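Long-range contacts in phosphoserine aminotransferase (Bacillus circulans, PDB 2C0R), which catalyses the reversible, pyridoxal-phosphate-dependent transamination, with glutamate as amino donor, that yields phosphoserine for serine biosynthesis and phosphohydroxythreonine for pyridoxine biosynthesis: residues Lys69-Gln74 against Leu225-Tyr230; Gly92-Tyr97 against Gln140-Tyr145. The protein carries 1 engineered substitution. One frame throughout, in Å; residues are numbered along the deposited sequence.

Interaction 1. Residues Lys69-Gln74 against Leu225-Tyr230; sequences KVLFIQ and LRYDTY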
# COMPACT_ATOMS: atom_id res chain seq x y z
N LYS A 69 -11.78 14.94 -7.47
CA LYS A 69 -11.98 13.77 -6.63
C LYS A 69 -10.67 13.43 -5.93
O LYS A 69 -9.62 13.44 -6.58
CB LYS A 69 -12.44 12.59 -7.48
CG LYS A 69 -12.80 11.36 -6.65
CD LYS A 69 -14.09 11.49 -5.84
CE LYS A 69 -14.26 10.16 -5.10
NZ LYS A 69 -15.30 10.24 -4.03
N VAL A 70 -10.75 13.13 -4.65
CA VAL A 70 -9.59 12.62 -3.92
C VAL A 70 -9.59 11.09 -4.04
O VAL A 70 -10.55 10.45 -3.62
CB VAL A 70 -9.62 13.05 -2.45
CG1 VAL A 70 -8.46 12.46 -1.68
CG2 VAL A 70 -9.66 14.57 -2.35
N LEU A 71 -8.52 10.56 -4.62
CA LEU A 71 -8.32 9.15 -4.73
C LEU A 71 -7.22 8.69 -3.78
O LEU A 71 -6.28 9.43 -3.56
CB LEU A 71 -7.91 8.78 -6.18
CG LEU A 71 -8.81 9.35 -7.26
CD1 LEU A 71 -8.23 8.99 -8.63
CD2 LEU A 71 -10.26 8.88 -7.15
N PHE A 72 -7.34 7.46 -3.31
CA PHE A 72 -6.29 6.83 -2.54
C PHE A 72 -5.82 5.63 -3.35
O PHE A 72 -6.61 4.68 -3.58
CB PHE A 72 -6.80 6.39 -1.19
CG PHE A 72 -7.32 7.55 -0.35
CD1 PHE A 72 -8.63 7.55 0.11
CD2 PHE A 72 -6.45 8.60 -0.06
CE1 PHE A 72 -9.15 8.59 0.87
CE2 PHE A 72 -6.98 9.64 0.66
CZ PHE A 72 -8.31 9.66 1.09
N ILE A 73 -4.58 5.68 -3.78
CA ILE A 73 -4.00 4.66 -4.66
C ILE A 73 -2.77 4.07 -4.01
O ILE A 73 -2.02 4.84 -3.39
CB ILE A 73 -3.69 5.28 -6.03
CG1 ILE A 73 -4.92 6.00 -6.57
CG2 ILE A 73 -3.16 4.21 -6.96
CD1 ILE A 73 -4.84 6.60 -7.98
N GLN A 74 -2.56 2.77 -4.14
CA GLN A 74 -1.34 2.18 -3.62
C GLN A 74 -0.24 2.36 -4.65
O GLN A 74 -0.48 2.70 -5.81
CB GLN A 74 -1.56 0.70 -3.26
CG GLN A 74 -2.63 0.48 -2.19
CD GLN A 74 -2.80 -0.98 -1.87
OE1 GLN A 74 -1.83 -1.61 -1.54
NE2 GLN A 74 -4.05 -1.49 -1.97
N LEU A 225 -4.65 0.24 -13.09
CA LEU A 225 -3.87 1.39 -13.53
C LEU A 225 -4.71 2.38 -14.31
O LEU A 225 -4.16 3.26 -14.96
CB LEU A 225 -2.66 0.93 -14.34
CG LEU A 225 -1.52 0.52 -13.38
CD1 LEU A 225 -0.50 -0.21 -14.24
CD2 LEU A 225 -0.93 1.71 -12.64
N ARG A 226 -6.02 2.26 -14.21
CA ARG A 226 -6.93 3.23 -14.81
C ARG A 226 -7.42 4.17 -13.73
O ARG A 226 -7.87 3.69 -12.67
CB ARG A 226 -8.16 2.53 -15.41
CG ARG A 226 -7.82 1.82 -16.72
CD ARG A 226 -8.97 0.90 -17.14
NE ARG A 226 -10.19 1.66 -17.41
CZ ARG A 226 -11.17 1.24 -18.21
NH1 ARG A 226 -11.14 0.10 -18.88
NH2 ARG A 226 -12.21 2.07 -18.32
N TYR A 227 -7.37 5.49 -13.94
CA TYR A 227 -7.97 6.35 -12.92
C TYR A 227 -9.47 6.13 -12.74
O TYR A 227 -9.91 6.27 -11.60
CB TYR A 227 -7.70 7.85 -13.22
CG TYR A 227 -6.25 8.16 -12.96
CD1 TYR A 227 -5.41 8.53 -14.00
CD2 TYR A 227 -5.70 8.09 -11.67
CE1 TYR A 227 -4.09 8.83 -13.81
CE2 TYR A 227 -4.34 8.37 -11.46
CZ TYR A 227 -3.56 8.74 -12.54
OH TYR A 227 -2.25 8.99 -12.35
N ASP A 228 -10.22 5.84 -13.81
CA ASP A 228 -11.68 5.70 -13.59
C ASP A 228 -12.00 4.52 -12.70
O ASP A 228 -13.06 4.51 -12.03
CB ASP A 228 -12.37 5.66 -14.96
CG ASP A 228 -12.01 4.50 -15.87
OD1 ASP A 228 -11.26 3.58 -15.52
OD2 ASP A 228 -12.51 4.54 -17.03
N THR A 229 -11.12 3.53 -12.62
CA THR A 229 -11.35 2.46 -11.61
C THR A 229 -11.48 3.05 -10.22
O THR A 229 -12.27 2.59 -9.40
CB THR A 229 -10.18 1.46 -11.62
OG1 THR A 229 -10.20 0.89 -12.92
CG2 THR A 229 -10.34 0.40 -10.52
N TYR A 230 -10.62 4.02 -9.89
CA TYR A 230 -10.64 4.65 -8.56
C TYR A 230 -11.79 5.63 -8.48
O TYR A 230 -12.46 5.66 -7.44
CB TYR A 230 -9.29 5.30 -8.24
CG TYR A 230 -8.20 4.25 -8.24
CD1 TYR A 230 -7.53 3.86 -9.38
CD2 TYR A 230 -7.85 3.63 -7.04
CE1 TYR A 230 -6.54 2.90 -9.36
CE2 TYR A 230 -6.86 2.64 -7.00
CZ TYR A 230 -6.22 2.29 -8.16
OH TYR A 230 -5.24 1.32 -8.14
O HOH W 1 -4.15 0.91 -5.48
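L71 on strand 68-73 and Y230 on helix 227-232 bring the backbones closest, their CA atoms 6.3 Å apart, and no direct hydrogen bond joins the two segments. Side chains therefore carry the contact, and L71 and I73, alternate residues of the strand, both present theirs to the helix. I73 lies over one face of the Y230 ring: its CG1 stands 3.9 Å from the ring centroid and 16° off the normal, a CH-pi contact displaced toward the rim. A chi1 of -51° sets CG1 anti to the carbonyl carbon and CG2 anti to the backbone N, where CG2 lies 3.8 Å from Y230 OH. CD1 of I73, still beside the Y230 ring, also reaches the edge of Y227 near its plane, 3.9 Å from CE2. L71 straddles the root of Y230, its CD1 and CD2 each 3.9 Å from Y230 CB. Two partners hold the phenol oxygen: Y230 OH bonds to M224 O and receives a hydrogen bond of 2.9 Å from water 1, which in turn accepts from Q74 N at 2.8 Å. Replacing this tyrosine by alanine is likely to leave I73 CG1 with no aromatic face and to cost Q74 N its water-mediated link to the helix. F72 packs on helix 45-61, so different helices cover the two sides of strand 68-73, outermost within this chain in the mixed sheet of a fold type I aminotransferase's large domain.

Interaction 2. Residues Gly92-Tyr97 against Gln140-Tyr145; sequences GQTANY and QDNAAY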
# COMPACT_ATOMS: atom_id res chain seq x y z
N GLY A 92 0.89 10.50 -30.93
CA GLY A 92 0.81 11.83 -31.52
C GLY A 92 0.85 12.95 -30.49
O GLY A 92 0.89 14.13 -30.86
N GLN A 93 0.84 12.67 -29.18
CA GLN A 93 1.01 13.74 -28.19
C GLN A 93 2.39 13.62 -27.54
O GLN A 93 3.05 12.59 -27.74
CB GLN A 93 -0.05 13.67 -27.09
CG GLN A 93 -1.49 13.86 -27.57
CD GLN A 93 -2.42 13.70 -26.38
OE1 GLN A 93 -2.35 12.70 -25.64
NE2 GLN A 93 -3.27 14.67 -26.14
N THR A 94 2.81 14.62 -26.76
CA THR A 94 4.03 14.54 -25.97
C THR A 94 3.73 14.72 -24.49
O THR A 94 2.92 15.59 -24.14
CB THR A 94 5.08 15.59 -26.37
OG1 THR A 94 4.44 16.87 -26.44
CG2 THR A 94 5.66 15.33 -27.77
N ALA A 95 4.39 13.94 -23.63
CA ALA A 95 4.30 14.14 -22.18
C ALA A 95 5.40 15.15 -21.87
O ALA A 95 6.58 14.82 -22.02
CB ALA A 95 4.48 12.85 -21.45
N ASN A 96 4.95 16.35 -21.48
CA ASN A 96 5.86 17.44 -21.20
C ASN A 96 6.24 17.50 -19.73
O ASN A 96 5.34 17.44 -18.85
CB ASN A 96 5.24 18.78 -21.60
CG ASN A 96 5.20 18.87 -23.14
OD1 ASN A 96 4.89 17.88 -23.80
ND2 ASN A 96 5.52 20.02 -23.67
N TYR A 97 7.55 17.63 -19.48
CA TYR A 97 8.13 17.62 -18.12
C TYR A 97 8.95 18.87 -17.83
O TYR A 97 9.67 19.34 -18.72
CB TYR A 97 8.99 16.34 -17.92
CG TYR A 97 8.02 15.18 -17.68
CD1 TYR A 97 7.38 14.57 -18.74
CD2 TYR A 97 7.76 14.73 -16.39
CE1 TYR A 97 6.51 13.52 -18.57
CE2 TYR A 97 6.86 13.68 -16.21
CZ TYR A 97 6.25 13.09 -17.30
OH TYR A 97 5.33 12.07 -17.14
N GLN A 140 5.38 21.65 -25.82
CA GLN A 140 5.22 21.34 -27.25
C GLN A 140 3.77 21.40 -27.64
O GLN A 140 2.89 21.12 -26.80
CB GLN A 140 5.78 19.93 -27.47
CG GLN A 140 5.51 19.52 -28.92
CD GLN A 140 6.78 18.91 -29.51
OE1 GLN A 140 7.69 19.69 -29.80
NE2 GLN A 140 6.78 17.59 -29.65
N ASP A 141 3.42 21.67 -28.87
CA ASP A 141 2.02 21.89 -29.26
C ASP A 141 1.25 20.62 -29.01
O ASP A 141 0.05 20.59 -28.76
CB ASP A 141 1.94 22.35 -30.71
CG ASP A 141 2.07 21.31 -31.79
OD1 ASP A 141 3.19 20.78 -32.05
OD2 ASP A 141 1.05 20.98 -32.45
N ASN A 142 1.95 19.48 -29.05
CA ASN A 142 1.04 18.33 -28.92
C ASN A 142 1.03 17.85 -27.48
O ASN A 142 0.86 16.64 -27.25
CB ASN A 142 1.46 17.25 -29.93
CG ASN A 142 2.91 16.83 -29.67
OD1 ASN A 142 3.58 17.49 -28.90
ND2 ASN A 142 3.33 15.74 -30.31
N ALA A 143 1.20 18.75 -26.51
CA ALA A 143 1.34 18.31 -25.12
C ALA A 143 0.06 17.66 -24.58
O ALA A 143 -1.01 18.26 -24.69
CB ALA A 143 1.71 19.47 -24.19
N ALA A 144 0.20 16.49 -23.95
CA ALA A 144 -0.90 15.82 -23.28
C ALA A 144 -1.13 16.43 -21.92
O ALA A 144 -2.19 16.43 -21.34
CB ALA A 144 -0.58 14.33 -23.14
N TYR A 145 0.00 16.92 -21.38
CA TYR A 145 -0.01 17.45 -20.02
C TYR A 145 1.36 18.11 -19.80
O TYR A 145 2.26 17.89 -20.60
CB TYR A 145 -0.22 16.43 -18.92
CG TYR A 145 0.69 15.24 -18.83
CD1 TYR A 145 1.93 15.29 -18.20
CD2 TYR A 145 0.30 14.02 -19.38
CE1 TYR A 145 2.75 14.17 -18.15
CE2 TYR A 145 1.10 12.89 -19.31
CZ TYR A 145 2.33 12.96 -18.69
OH TYR A 145 3.16 11.87 -18.59
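T94 O is approached by two groups of the partner segment: A144 N donates to it at 2.9 Å in a nearly straight bond (167° at the hydrogen), and A143 CA adds a CA-H...O contact. In return T94 N donates to N142 O, from above the plane of that carbonyl. T94 is thus bonded through both its backbone N and O to residues flanking A143, which is the bonding of a parallel bridge between T94 and A143. Two residues further along each chain, N96 N donates to Y145 O at 3.2 Å. The segment 140-145 enters this pairing through a type I turn from Q140 to A143, closed by A143 N on Q140 O. From that turn the N142 side chain bends back, with CG between the backbone N and carbonyl carbon (chi1 58°), and ND2 donates to G92 O at 3.0 Å. The bond is bent: G92 O is tilted out of the N142 amide plane, and ND2 approaches from above the plane of that carbonyl. These strands, 94-99 and 143-149, are parallel neighbours in the mixed seven-stranded sheet of the aminotransferase fold, and the contact covers their N-terminal ends. Beyond the bridge two tyrosines meet: Y145 OH donates to Y97 OH at 2.6 Å, and Y97 OH sits at the edge of the Y145 ring, near its plane. The rings themselves are oblique, their planes 77° apart with centroids 5.8 Å from each other. A95 covers one face of Y145, its CA 4.2 Å above the ring plane, while A95 CB lies 3.5 Å from Y145 CZ. Helices 102-114 and 76-88 pack against Y145, through A111 and through I84, P85 and F88.

Both interactions draw on the same mixed sheet: interaction 1 involves strand 68-73, outermost in this chain, interaction 2 the adjacent strands 94-99 and 143-149 further across. Their centres are 22 Å apart and their nearest atoms about 9 Å, so they do not touch. Helix 76-88 bridges them: I84 packs against Y227 of interaction 1 and against Y145 of interaction 2, and the same helix carries the cofactor-binding A77 and S78 at its start. Both lie near the active site without lining it. The side chain of Y230 is about 9 Å from a bound pyridoxal phosphate and about 5 Å from that of cofactor-binding N238; the side chain of Y97 is about 11 Å from a cofactor and about 8 Å from that of D173, also cofactor-binding.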